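Local coordinates for angiopoietin-related protein 6 (PDB 6Y43) that probably acts as a secreted angiopoietin-like growth factor, through a fibrinogen-like globe domain that binds calcium, at residues L97-E102 and V198-F203; A109-D114 and G134-S139; E102-R107 and S209-A214; L140-D145 and W171-A176. All coordinates share one frame; numbering follows the deposited sequence.

Contact 1 (L97-E102 and V198-F203); sequences LLVLLE and VYWAEF
Trp200 lays one indole face against Leu101 and Val99, two residues of the strand whose side chains point at the loop 198-203. With its CG anti to the backbone N (chi1 -166°), the indole swings toward the strand, and each part of it can be followed to a partner. CB touches the Leu101 methyl CD1. Trp200 CG then makes the tightest approach, 3.4 Å from Leu101 CD1, and that methyl stands over the five-membered ring 3.7 Å from its centroid in a CH-pi contact, 20° off the ring normal. Farther out, CZ3 and CH2 reach Val99, whose CG1 lies 3.9 Å from Trp200 CZ3 over the same face. NE1, at the ring's rim, donates to Gly137 O. A type I turn from Trp200 to Phe203, closed by Phe203 N to Trp200 O at 2.9 Å, brings the phenyl ring to the same leucine, with Phe203 CD2 3.9 Å from both Leu101 CD1 and Leu101 CB. Replacing Trp200 by an alanine is likely to uncover Leu101 CD1 and Val99 CG1 and to leave Gly137 O without its indole donor. Since only carbon groups meet between the two segments, the contact rests on dispersion and exclusion of water, which suits the buried face where the loop that precedes strand 212-219 packs on strand 95-102.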
loop_
_atom_site.group_PDB
_atom_site.type_symbol
_atom_site.label_atom_id
_atom_site.label_comp_id
_atom_site.label_asym_id
_atom_site.label_seq_id
_atom_site.Cartn_x
_atom_site.Cartn_y
_atom_site.Cartn_z
ATOM N N LEU A 97 3.812 -1.841 8.885
ATOM C CA LEU A 97 3.399 -1.111 7.699
ATOM C C LEU A 97 3.893 0.317 7.780
ATOM O O LEU A 97 3.681 0.988 8.800
ATOM C CB LEU A 97 1.880 -1.104 7.583
ATOM C CG LEU A 97 1.274 -0.212 6.514
ATOM C CD1 LEU A 97 1.541 -0.804 5.134
ATOM C CD2 LEU A 97 -0.234 -0.172 6.740
ATOM N N LEU A 98 4.533 0.781 6.706
ATOM C CA LEU A 98 4.969 2.158 6.566
ATOM C C LEU A 98 4.231 2.777 5.392
ATOM O O LEU A 98 4.174 2.183 4.312
ATOM C CB LEU A 98 6.486 2.223 6.334
ATOM C CG LEU A 98 7.079 3.591 6.037
ATOM C CD1 LEU A 98 6.953 4.507 7.218
ATOM C CD2 LEU A 98 8.548 3.418 5.651
ATOM N N VAL A 99 3.618 3.936 5.610
ATOM C CA VAL A 99 2.961 4.684 4.547
ATOM C C VAL A 99 3.771 5.943 4.332
ATOM O O VAL A 99 4.037 6.684 5.285
ATOM C CB VAL A 99 1.498 5.023 4.879
ATOM C CG1 VAL A 99 0.911 5.882 3.805
ATOM C CG2 VAL A 99 0.669 3.742 5.040
ATOM N N LEU A 100 4.164 6.183 3.093
ATOM C CA LEU A 100 4.972 7.343 2.735
ATOM C C LEU A 100 4.139 8.232 1.826
ATOM O O LEU A 100 3.570 7.745 0.843
ATOM C CB LEU A 100 6.247 6.911 2.016
ATOM C CG LEU A 100 7.211 6.013 2.779
ATOM C CD1 LEU A 100 8.374 5.660 1.880
ATOM C CD2 LEU A 100 7.721 6.698 4.035
ATOM N N LEU A 101 4.086 9.529 2.136
ATOM C CA LEU A 101 3.272 10.482 1.404
ATOM C C LEU A 101 4.102 11.696 1.022
ATOM O O LEU A 101 4.982 12.118 1.777
ATOM C CB LEU A 101 2.092 10.954 2.255
ATOM C CG LEU A 101 1.287 9.855 2.953
ATOM C CD1 LEU A 101 0.354 10.483 3.955
ATOM C CD2 LEU A 101 0.503 9.045 1.900
ATOM N N GLU A 102 3.785 12.281 -0.135
ATOM C CA GLU A 102 4.371 13.559 -0.532
ATOM C C GLU A 102 3.309 14.409 -1.212
ATOM O O GLU A 102 2.632 13.936 -2.134
ATOM C CB GLU A 102 5.560 13.351 -1.480
ATOM C CG GLU A 102 6.308 14.595 -1.907
ATOM C CD GLU A 102 7.453 14.292 -2.876
ATOM O OE1 GLU A 102 7.941 13.128 -2.885
ATOM O OE2 GLU A 102 7.862 15.213 -3.642
ATOM N N VAL A 198 -6.050 10.737 -4.290
ATOM C CA VAL A 198 -5.119 9.971 -3.476
ATOM C C VAL A 198 -4.881 10.753 -2.193
ATOM O O VAL A 198 -3.982 11.602 -2.130
ATOM C CB VAL A 198 -3.797 9.727 -4.223
ATOM C CG1 VAL A 198 -2.828 9.021 -3.325
ATOM C CG2 VAL A 198 -4.014 8.961 -5.532
ATOM N N TYR A 199 -5.705 10.502 -1.169
ATOM C CA TYR A 199 -5.725 11.380 -0.009
ATOM C C TYR A 199 -5.506 10.668 1.314
ATOM O O TYR A 199 -5.638 9.456 1.460
ATOM C CB TYR A 199 -7.029 12.195 0.040
ATOM C CG TYR A 199 -8.336 11.517 0.479
ATOM C CD1 TYR A 199 -8.578 11.202 1.819
ATOM C CD2 TYR A 199 -9.354 11.298 -0.429
ATOM C CE1 TYR A 199 -9.813 10.638 2.230
ATOM C CE2 TYR A 199 -10.583 10.740 -0.034
ATOM C CZ TYR A 199 -10.800 10.413 1.292
ATOM O OH TYR A 199 -12.023 9.895 1.694
ATOM N N TRP A 200 -5.111 11.494 2.277
ATOM C CA TRP A 200 -4.819 11.096 3.648
ATOM C C TRP A 200 -5.401 12.218 4.501
ATOM O O TRP A 200 -4.956 13.367 4.418
ATOM C CB TRP A 200 -3.314 10.939 3.850
ATOM C CG TRP A 200 -2.886 10.236 5.086
ATOM C CD1 TRP A 200 -2.521 10.811 6.264
ATOM C CD2 TRP A 200 -2.742 8.814 5.271
ATOM N NE1 TRP A 200 -2.162 9.849 7.171
ATOM C CE2 TRP A 200 -2.283 8.616 6.595
ATOM C CE3 TRP A 200 -2.959 7.698 4.458
ATOM C CZ2 TRP A 200 -2.040 7.350 7.121
ATOM C CZ3 TRP A 200 -2.720 6.437 4.980
ATOM C CH2 TRP A 200 -2.266 6.272 6.306
ATOM N N ALA A 201 -6.460 11.915 5.250
ATOM C CA ALA A 201 -7.225 12.981 5.892
ATOM C C ALA A 201 -6.344 13.906 6.721
ATOM O O ALA A 201 -6.542 15.123 6.727
ATOM C CB ALA A 201 -8.310 12.390 6.785
ATOM N N GLU A 202 -5.411 13.346 7.479
ATOM C CA GLU A 202 -4.627 14.145 8.403
ATOM C C GLU A 202 -3.356 14.712 7.770
ATOM O O GLU A 202 -2.539 15.324 8.481
ATOM C CB GLU A 202 -4.290 13.307 9.643
ATOM C CG GLU A 202 -4.478 14.095 10.933
ATOM C CD GLU A 202 -4.083 13.323 12.176
ATOM O OE1 GLU A 202 -4.668 12.210 12.376
ATOM O OE2 GLU A 202 -3.201 13.860 12.928
ATOM N N PHE A 203 -3.163 14.526 6.451
ATOM C CA PHE A 203 -2.036 15.138 5.732
ATOM C C PHE A 203 -2.559 15.675 4.406
ATOM O O PHE A 203 -2.576 14.940 3.410
ATOM C CB PHE A 203 -0.893 14.165 5.513
ATOM C CG PHE A 203 0.296 14.772 4.820
ATOM C CD1 PHE A 203 1.043 15.772 5.431
ATOM C CD2 PHE A 203 0.682 14.333 3.575
ATOM C CE1 PHE A 203 2.141 16.312 4.785
ATOM C CE2 PHE A 203 1.789 14.859 2.942
ATOM C CZ PHE A 203 2.508 15.858 3.538
#

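Contact 2 (A109-D114 and G134-S139); sequences ARAHYD and GDAGDS
Tyr113 and His112, neighbours on the strand, both turn a ring edge to the loop 134-139. At the tyrosine edge, nearly in the ring plane, lies Asp138 OD1: it accepts a bond from Tyr113 OH at 2.7 Å and also sits 3.2 Å from Tyr113 CE2. The hydroxyl comes from above the carboxylate, 38° out of its plane, and ring and carboxylate planes are 58° apart. Gly134 CA lies at the histidine edge, 3.9 Å from His112 ND1. Around these rings, His133 stacks on His112 and Tyr132 meets Tyr113, while Ser141 holds the second oxygen of Asp138 and Glu44 forms a salt bridge with Arg110 and a hydrogen bond with His112.

Between the strand and the loop, the backbone of Arg110 is gripped twice. Asp135 OD1 takes the N-H of Arg110 N at 2.7 Å on its syn side, a reach made possible by CG of Asp135 sitting between the backbone N and the carbonyl carbon (chi1 59°). Ala136 N in turn donates to Arg110 O at 2.9 Å from above the carbonyl plane. Gly134 CA passes 3.4 Å from that same Arg110 O, where any CB would collide. Alongside, the methyls of Ala109 and Ala136 pack 3.8 Å apart, CB to CB.

A phenylalanine replacing Tyr113 would probably deprive Asp138 OD1 of its hydroxyl donor, leaving Asp138 held mainly through Ser141. The loop is therefore held at two points, by Asp135 and Asp138, whose carboxylates answer N-H and O-H groups of the strand, with Gly134 and Ala136 allowing the close approach to Arg110 O.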
loop_
_atom_site.group_PDB
_atom_site.type_symbol
_atom_site.label_atom_id
_atom_site.label_comp_id
_atom_site.label_asym_id
_atom_site.label_seq_id
_atom_site.Cartn_x
_atom_site.Cartn_y
_atom_site.Cartn_z
ATOM N N ALA A 109 5.494 13.013 4.520
ATOM C CA ALA A 109 5.019 12.567 5.820
ATOM C C ALA A 109 4.959 11.047 5.841
ATOM O O ALA A 109 4.921 10.387 4.794
ATOM C CB ALA A 109 3.654 13.185 6.150
ATOM N N ARG A 110 4.964 10.491 7.055
ATOM C CA ARG A 110 5.022 9.052 7.228
ATOM C C ARG A 110 4.069 8.586 8.315
ATOM O O ARG A 110 3.918 9.248 9.343
ATOM C CB ARG A 110 6.453 8.607 7.582
ATOM C CG ARG A 110 7.498 9.217 6.694
ATOM C CD ARG A 110 8.881 8.692 7.055
ATOM N NE ARG A 110 9.940 9.374 6.317
ATOM C CZ ARG A 110 11.233 9.233 6.582
ATOM N NH1 ARG A 110 11.617 8.433 7.564
ATOM N NH2 ARG A 110 12.137 9.888 5.866
ATOM N N ALA A 111 3.467 7.419 8.092
ATOM C CA ALA A 111 2.657 6.732 9.088
ATOM C C ALA A 111 3.211 5.323 9.262
ATOM O O ALA A 111 3.657 4.701 8.289
ATOM C CB ALA A 111 1.188 6.683 8.694
ATOM N N HIS A 112 3.243 4.853 10.508
ATOM C CA HIS A 112 3.703 3.518 10.846
ATOM C C HIS A 112 2.624 2.786 11.632
ATOM O O HIS A 112 1.968 3.382 12.493
ATOM C CB HIS A 112 4.979 3.539 11.712
ATOM C CG HIS A 112 6.070 4.416 11.196
ATOM N ND1 HIS A 112 6.031 5.791 11.286
ATOM C CD2 HIS A 112 7.262 4.110 10.630
ATOM C CE1 HIS A 112 7.139 6.295 10.765
ATOM N NE2 HIS A 112 7.898 5.297 10.355
ATOM N N TYR A 113 2.459 1.494 11.343
ATOM C CA TYR A 113 1.586 0.609 12.112
ATOM C C TYR A 113 2.378 -0.621 12.520
ATOM O O TYR A 113 2.930 -1.328 11.669
ATOM C CB TYR A 113 0.334 0.221 11.322
ATOM C CG TYR A 113 -0.452 1.448 10.936
ATOM C CD1 TYR A 113 -0.098 2.185 9.823
ATOM C CD2 TYR A 113 -1.496 1.931 11.737
ATOM C CE1 TYR A 113 -0.779 3.343 9.491
ATOM C CE2 TYR A 113 -2.181 3.093 11.399
ATOM C CZ TYR A 113 -1.816 3.796 10.289
ATOM O OH TYR A 113 -2.468 4.974 9.967
ATOM N N ASP A 114 2.463 -0.850 13.829
ATOM C CA ASP A 114 3.220 -1.968 14.383
ATOM C C ASP A 114 2.307 -3.184 14.392
ATOM O O ASP A 114 1.715 -3.559 15.396
ATOM C CB ASP A 114 3.742 -1.629 15.768
ATOM C CG ASP A 114 4.869 -0.609 15.728
ATOM O OD1 ASP A 114 5.344 -0.269 14.629
ATOM O OD2 ASP A 114 5.298 -0.153 16.802
ATOM N N GLY A 134 3.545 8.246 13.868
ATOM C CA GLY A 134 4.131 8.919 12.717
ATOM C C GLY A 134 3.694 10.365 12.625
ATOM O O GLY A 134 2.777 10.807 13.306
ATOM N N ASP A 135 4.364 11.109 11.725
ATOM C CA ASP A 135 4.016 12.513 11.555
ATOM C C ASP A 135 2.835 12.726 10.622
ATOM O O ASP A 135 2.226 13.796 10.657
ATOM C CB ASP A 135 5.239 13.340 11.090
ATOM C CG ASP A 135 5.851 12.885 9.786
ATOM O OD1 ASP A 135 5.626 11.763 9.358
ATOM O OD2 ASP A 135 6.633 13.676 9.218
ATOM N N ALA A 136 2.456 11.721 9.835
ATOM C CA ALA A 136 1.383 11.909 8.875
ATOM C C ALA A 136 0.039 12.094 9.565
ATOM O O ALA A 136 -0.838 12.793 9.042
ATOM C CB ALA A 136 1.317 10.703 7.937
ATOM N N GLY A 137 -0.157 11.426 10.687
ATOM C CA GLY A 137 -1.490 11.317 11.260
ATOM C C GLY A 137 -2.106 9.964 10.933
ATOM O O GLY A 137 -1.754 9.314 9.940
ATOM N N ASP A 138 -3.025 9.517 11.789
ATOM C CA ASP A 138 -3.508 8.137 11.707
ATOM C C ASP A 138 -4.793 8.092 10.885
ATOM O O ASP A 138 -5.906 7.992 11.406
ATOM C CB ASP A 138 -3.708 7.543 13.094
ATOM C CG ASP A 138 -4.089 6.068 13.052
ATOM O OD1 ASP A 138 -4.164 5.484 11.939
ATOM O OD2 ASP A 138 -4.310 5.509 14.144
ATOM N N SER A 139 -4.627 8.123 9.560
ATOM C CA SER A 139 -5.764 8.123 8.658
ATOM C C SER A 139 -6.032 6.749 8.038
ATOM O O SER A 139 -6.829 6.654 7.107
ATOM C CB SER A 139 -5.581 9.178 7.574
ATOM O OG SER A 139 -5.542 10.487 8.139
#

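Contact 3 (E102-R107 and S209-A214); sequences EDWGGR and SLRKAA
Glu102 pairs with Lys212 across antiparallel strands, Glu102 N reaching Lys212 O at 2.9 Å and Lys212 N returning to Glu102 O at 3.1 Å. Arg211 N adds a weak bond to the same Glu102 O, so Arg211 and Lys212 together face one residue in a classic beta bulge. The extended Glu102 side chain meets both cations: Glu102 OE1 receives Lys212 NZ at 3.1 Å on its syn side, while OE2 lies at the edge of the Arg211 guanidinium in a salt bridge with NH1 whose modelled length is doubtfully short. Carboxylate and guanidinium planes stand almost perpendicular.

Next, Asp103 starts a type I turn to Gly106; Asp103 OD1 takes the N-H of Arg107 N at 3.0 Å and, weakly, that of Gly105, and its O lies over a guanidinium face. The ring of Trp104 then lies against the bent arginine chain, with Arg211 CB 3.6 Å from the five-membered ring centroid, nearly along the normal. At the indole edge, Trp104 NE1 gives a weak bond to Ser209 O at 2.9 Å.

Arg204 holds the other oxygen of Asp103, and Trp184 meets Trp104. The contact thus joins the loop of the hairpin formed by strands 95-102 and 108-118 to the entry of strand 212-219, next to 95-102 in the sheet.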
loop_
_atom_site.group_PDB
_atom_site.type_symbol
_atom_site.label_atom_id
_atom_site.label_comp_id
_atom_site.label_asym_id
_atom_site.label_seq_id
_atom_site.Cartn_x
_atom_site.Cartn_y
_atom_site.Cartn_z
ATOM N N GLU A 102 3.785 12.281 -0.135
ATOM C CA GLU A 102 4.371 13.559 -0.532
ATOM C C GLU A 102 3.309 14.409 -1.212
ATOM O O GLU A 102 2.632 13.936 -2.134
ATOM C CB GLU A 102 5.560 13.351 -1.480
ATOM C CG GLU A 102 6.308 14.595 -1.907
ATOM C CD GLU A 102 7.453 14.292 -2.876
ATOM O OE1 GLU A 102 7.941 13.128 -2.885
ATOM O OE2 GLU A 102 7.862 15.213 -3.642
ATOM N N ASP A 103 3.228 15.679 -0.804
ATOM C CA ASP A 103 2.323 16.623 -1.440
ATOM C C ASP A 103 3.028 17.362 -2.574
ATOM O O ASP A 103 4.214 17.155 -2.864
ATOM C CB ASP A 103 1.679 17.557 -0.406
ATOM C CG ASP A 103 2.581 18.684 0.108
ATOM O OD1 ASP A 103 3.665 18.975 -0.447
ATOM O OD2 ASP A 103 2.151 19.298 1.124
ATOM N N TRP A 104 2.257 18.180 -3.286
ATOM C CA TRP A 104 2.772 18.836 -4.477
ATOM C C TRP A 104 3.687 20.009 -4.143
ATOM O O TRP A 104 4.299 20.575 -5.053
ATOM C CB TRP A 104 1.620 19.279 -5.379
ATOM C CG TRP A 104 0.974 18.101 -6.056
ATOM C CD1 TRP A 104 -0.025 17.317 -5.559
ATOM C CD2 TRP A 104 1.301 17.563 -7.345
ATOM N NE1 TRP A 104 -0.341 16.320 -6.453
ATOM C CE2 TRP A 104 0.451 16.455 -7.563
ATOM C CE3 TRP A 104 2.234 17.906 -8.332
ATOM C CZ2 TRP A 104 0.505 15.690 -8.731
ATOM C CZ3 TRP A 104 2.288 17.152 -9.494
ATOM C CH2 TRP A 104 1.433 16.047 -9.680
ATOM N N GLY A 105 3.808 20.362 -2.879
ATOM C CA GLY A 105 4.794 21.326 -2.461
ATOM C C GLY A 105 6.078 20.702 -1.988
ATOM O O GLY A 105 6.972 21.424 -1.540
ATOM N N GLY A 106 6.198 19.377 -2.056
ATOM C CA GLY A 106 7.403 18.705 -1.625
ATOM C C GLY A 106 7.452 18.294 -0.174
ATOM O O GLY A 106 8.466 17.714 0.249
ATOM N N ARG A 107 6.397 18.551 0.601
ATOM C CA ARG A 107 6.372 18.109 1.985
ATOM C C ARG A 107 6.101 16.610 2.021
ATOM O O ARG A 107 5.241 16.099 1.295
ATOM C CB ARG A 107 5.301 18.855 2.785
ATOM C CG ARG A 107 5.754 20.170 3.392
ATOM C CD ARG A 107 4.765 20.631 4.458
ATOM N NE ARG A 107 5.213 21.785 5.236
ATOM C CZ ARG A 107 4.527 22.921 5.329
ATOM N NH1 ARG A 107 3.384 23.066 4.672
ATOM N NH2 ARG A 107 4.973 23.918 6.085
ATOM N N SER A 209 -5.179 15.740 -3.560
ATOM C CA SER A 209 -4.622 14.561 -4.215
ATOM C C SER A 209 -3.106 14.596 -4.089
ATOM O O SER A 209 -2.456 15.504 -4.620
ATOM C CB SER A 209 -5.027 14.508 -5.686
ATOM O OG SER A 209 -4.682 13.247 -6.232
ATOM N N LEU A 210 -2.544 13.613 -3.399
ATOM C CA LEU A 210 -1.121 13.649 -3.122
ATOM C C LEU A 210 -0.301 13.318 -4.365
ATOM O O LEU A 210 -0.727 12.556 -5.237
ATOM C CB LEU A 210 -0.791 12.692 -1.988
ATOM C CG LEU A 210 -1.381 13.093 -0.641
ATOM C CD1 LEU A 210 -1.476 11.875 0.285
ATOM C CD2 LEU A 210 -0.551 14.206 0.029
ATOM N N ARG A 211 0.890 13.915 -4.436
ATOM C CA ARG A 211 1.771 13.689 -5.584
ATOM C C ARG A 211 2.358 12.281 -5.581
ATOM O O ARG A 211 2.490 11.656 -6.634
ATOM C CB ARG A 211 2.891 14.724 -5.600
ATOM C CG ARG A 211 3.843 14.529 -6.758
ATOM C CD ARG A 211 4.714 15.760 -6.965
ATOM N NE ARG A 211 5.673 15.983 -5.890
ATOM C CZ ARG A 211 6.411 17.090 -5.763
ATOM N NH1 ARG A 211 7.255 17.197 -4.757
ATOM N NH2 ARG A 211 6.310 18.091 -6.644
ATOM N N LYS A 212 2.780 11.799 -4.418
ATOM C CA LYS A 212 3.370 10.474 -4.286
ATOM C C LYS A 212 2.770 9.819 -3.059
ATOM O O LYS A 212 2.519 10.469 -2.042
ATOM C CB LYS A 212 4.894 10.507 -4.182
ATOM C CG LYS A 212 5.586 11.312 -5.227
ATOM C CD LYS A 212 6.936 10.654 -5.608
ATOM C CE LYS A 212 7.761 11.680 -6.417
ATOM N NZ LYS A 212 8.981 12.121 -5.665
ATOM N N ALA A 213 2.509 8.531 -3.174
ATOM C CA ALA A 213 2.048 7.745 -2.044
ATOM C C ALA A 213 2.592 6.337 -2.192
ATOM O O ALA A 213 2.705 5.835 -3.306
ATOM C CB ALA A 213 0.525 7.714 -1.964
ATOM N N ALA A 214 2.940 5.701 -1.079
ATOM C CA ALA A 214 3.358 4.306 -1.161
ATOM C C ALA A 214 3.101 3.621 0.166
ATOM O O ALA A 214 3.072 4.262 1.216
ATOM C CB ALA A 214 4.848 4.167 -1.526
HETATM O O HOH W 1 -2.221 13.471 -7.195
#

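Contact 4 (L140-D145 and W171-A176); sequences LSWHND and WYHACA
Trp142 and His173 lie face to face, their planes only 16° apart and the six-membered ring of the tryptophan 3.7 Å from the imidazole by centroids. The side chains nonetheless cross at about a right angle, and His173 ND1 lies over the centre of the indole. From there His173 ND1 donates in its own ring plane to Trp142 O at 2.8 Å, a nearly straight bond (167°) that fixes the rotation of the imidazole above its stacking partner. With CG anti to the backbone N (chi1 -171°) the imidazole is laid over the indole, and His173 CB also stands over the six-membered ring.

His143 works through its edge instead. His143 ND1 gives a bond of 2.7 Å to Trp171 O, again in the imidazole plane though above the carbonyl plane. His143 CE1 rests 3.5 Å from Ala176 CB. Because NE2 accepts from His177 N, the ring is consistent with a neutral, ND1-protonated form. At the indole rim Trp142 CH2 comes 3.5 Å from Ala174 O, the carbonyl of the cis peptide that leads into Cys175.

The disulfide from Cys175 to Cys162 ties this loop to helix 162-166, beside the calcium-site residue Tyr158. Leu127 of strand 127-133 lies against both His143 and Trp171, joining the contact to the sheet.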
loop_
_atom_site.group_PDB
_atom_site.type_symbol
_atom_site.label_atom_id
_atom_site.label_comp_id
_atom_site.label_asym_id
_atom_site.label_seq_id
_atom_site.Cartn_x
_atom_site.Cartn_y
_atom_site.Cartn_z
ATOM N N LEU A 140 -5.431 5.687 8.579
ATOM C CA LEU A 140 -5.811 4.328 8.223
ATOM C C LEU A 140 -6.532 3.574 9.341
ATOM O O LEU A 140 -7.159 2.553 9.066
ATOM C CB LEU A 140 -4.583 3.509 7.805
ATOM C CG LEU A 140 -4.804 2.270 6.950
ATOM C CD1 LEU A 140 -5.458 2.499 5.600
ATOM C CD2 LEU A 140 -3.443 1.560 6.784
ATOM N N SER A 141 -6.495 4.052 10.579
ATOM C CA SER A 141 -7.068 3.267 11.667
ATOM C C SER A 141 -8.569 3.102 11.499
ATOM O O SER A 141 -9.120 2.077 11.905
ATOM C CB SER A 141 -6.733 3.918 13.010
ATOM O OG SER A 141 -5.524 3.374 13.516
ATOM N N TRP A 142 -9.241 4.081 10.874
ATOM C CA TRP A 142 -10.687 3.938 10.666
ATOM C C TRP A 142 -11.031 2.773 9.759
ATOM O O TRP A 142 -12.200 2.355 9.706
ATOM C CB TRP A 142 -11.249 5.209 10.062
ATOM C CG TRP A 142 -12.713 5.480 10.393
ATOM C CD1 TRP A 142 -13.315 5.331 11.602
ATOM C CD2 TRP A 142 -13.702 5.983 9.502
ATOM N NE1 TRP A 142 -14.649 5.704 11.522
ATOM C CE2 TRP A 142 -14.901 6.116 10.238
ATOM C CE3 TRP A 142 -13.705 6.323 8.142
ATOM C CZ2 TRP A 142 -16.068 6.557 9.661
ATOM C CZ3 TRP A 142 -14.887 6.777 7.573
ATOM C CH2 TRP A 142 -16.044 6.881 8.326
ATOM N N HIS A 143 -10.052 2.234 9.044
ATOM C CA HIS A 143 -10.269 1.145 8.116
ATOM C C HIS A 143 -9.934 -0.207 8.711
ATOM O O HIS A 143 -10.111 -1.233 8.047
ATOM C CB HIS A 143 -9.430 1.408 6.882
ATOM C CG HIS A 143 -9.833 2.665 6.192
ATOM N ND1 HIS A 143 -10.894 2.709 5.319
ATOM C CD2 HIS A 143 -9.398 3.939 6.318
ATOM C CE1 HIS A 143 -11.045 3.945 4.874
ATOM N NE2 HIS A 143 -10.150 4.712 5.464
ATOM N N ASN A 144 -9.473 -0.225 9.954
ATOM C CA ASN A 144 -9.176 -1.485 10.623
ATOM C C ASN A 144 -10.405 -2.397 10.662
ATOM O O ASN A 144 -11.525 -1.954 10.947
ATOM C CB ASN A 144 -8.699 -1.151 12.025
ATOM C CG ASN A 144 -7.869 -2.214 12.645
ATOM O OD1 ASN A 144 -7.762 -3.328 12.132
ATOM N ND2 ASN A 144 -7.220 -1.859 13.747
ATOM N N ASP A 145 -10.178 -3.681 10.377
ATOM C CA ASP A 145 -11.223 -4.705 10.422
ATOM C C ASP A 145 -12.376 -4.353 9.499
ATOM O O ASP A 145 -13.544 -4.632 9.810
ATOM C CB ASP A 145 -11.740 -4.917 11.850
ATOM C CG ASP A 145 -12.542 -6.203 12.016
ATOM O OD1 ASP A 145 -12.457 -7.111 11.163
ATOM O OD2 ASP A 145 -13.282 -6.268 13.021
ATOM N N TRP A 171 -10.341 -0.882 1.775
ATOM C CA TRP A 171 -11.091 -1.323 2.945
ATOM C C TRP A 171 -12.026 -0.193 3.384
ATOM O O TRP A 171 -11.925 0.376 4.474
ATOM C CB TRP A 171 -10.130 -1.737 4.049
ATOM C CG TRP A 171 -9.066 -2.737 3.614
ATOM C CD1 TRP A 171 -9.173 -4.102 3.600
ATOM C CD2 TRP A 171 -7.748 -2.442 3.129
ATOM N NE1 TRP A 171 -8.003 -4.671 3.158
ATOM C CE2 TRP A 171 -7.114 -3.672 2.868
ATOM C CE3 TRP A 171 -7.031 -1.254 2.909
ATOM C CZ2 TRP A 171 -5.806 -3.753 2.389
ATOM C CZ3 TRP A 171 -5.737 -1.349 2.424
ATOM C CH2 TRP A 171 -5.142 -2.591 2.175
ATOM N N TYR A 172 -12.904 0.185 2.463
ATOM C CA TYR A 172 -13.767 1.337 2.692
ATOM C C TYR A 172 -14.653 1.135 3.920
ATOM O O TYR A 172 -15.146 0.033 4.197
ATOM C CB TYR A 172 -14.622 1.640 1.447
ATOM C CG TYR A 172 -13.849 2.259 0.276
ATOM C CD1 TYR A 172 -13.235 3.502 0.385
ATOM C CD2 TYR A 172 -13.762 1.603 -0.945
ATOM C CE1 TYR A 172 -12.535 4.048 -0.669
ATOM C CE2 TYR A 172 -13.072 2.148 -2.001
ATOM C CZ TYR A 172 -12.472 3.403 -1.866
ATOM O OH TYR A 172 -11.771 3.941 -2.941
ATOM N N HIS A 173 -14.860 2.251 4.641
ATOM C CA HIS A 173 -15.716 2.338 5.812
ATOM C C HIS A 173 -16.927 3.121 5.382
ATOM O O HIS A 173 -17.801 2.576 4.670
ATOM C CB HIS A 173 -14.935 2.995 6.963
ATOM C CG HIS A 173 -15.635 2.952 8.289
ATOM N ND1 HIS A 173 -14.947 2.874 9.479
ATOM C CD2 HIS A 173 -16.949 2.999 8.614
ATOM C CE1 HIS A 173 -15.811 2.858 10.485
ATOM N NE2 HIS A 173 -17.032 2.937 9.986
ATOM N N ALA A 174 -17.033 4.414 5.702
ATOM C CA ALA A 174 -18.170 5.239 5.284
ATOM C C ALA A 174 -17.798 6.717 5.114
ATOM O O ALA A 174 -18.343 7.599 5.789
ATOM C CB ALA A 174 -19.310 5.095 6.294
ATOM N N CYS A 175 -16.886 7.050 4.178
ATOM C CA CYS A 175 -16.234 6.082 3.298
ATOM C C CYS A 175 -14.766 5.894 3.615
ATOM O O CYS A 175 -14.254 4.760 3.612
ATOM C CB CYS A 175 -16.319 6.507 1.834
ATOM S SG CYS A 175 -17.910 6.075 1.097
ATOM N N ALA A 176 -14.053 7.005 3.857
ATOM C CA ALA A 176 -12.620 6.849 4.059
ATOM C C ALA A 176 -11.941 8.050 4.701
ATOM O O ALA A 176 -12.208 9.210 4.365
ATOM C CB ALA A 176 -11.897 6.549 2.735
#

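The four contacts all lie within one fibrinogen-like globe. Contacts 1, 2 and 3 gather on its antiparallel sheet: strand 95-102, used by contact 1, lies between strands 108-118 and 212-219, used by contacts 2 and 3. Contact 1 is the middle one, its centre 7 Å from contact 2 and 8 Å from contact 3, with which it shares Glu102. Contact 4, about 21 Å from contact 3 between centres, lies in the loop-rich part near the calcium site. Along the chain contact 2 closes before contact 4 opens, both within the spans of contacts 1 and 3, whose segments alternate. Loops distant in sequence are thereby fastened over one sheet and linked to the calcium-binding region.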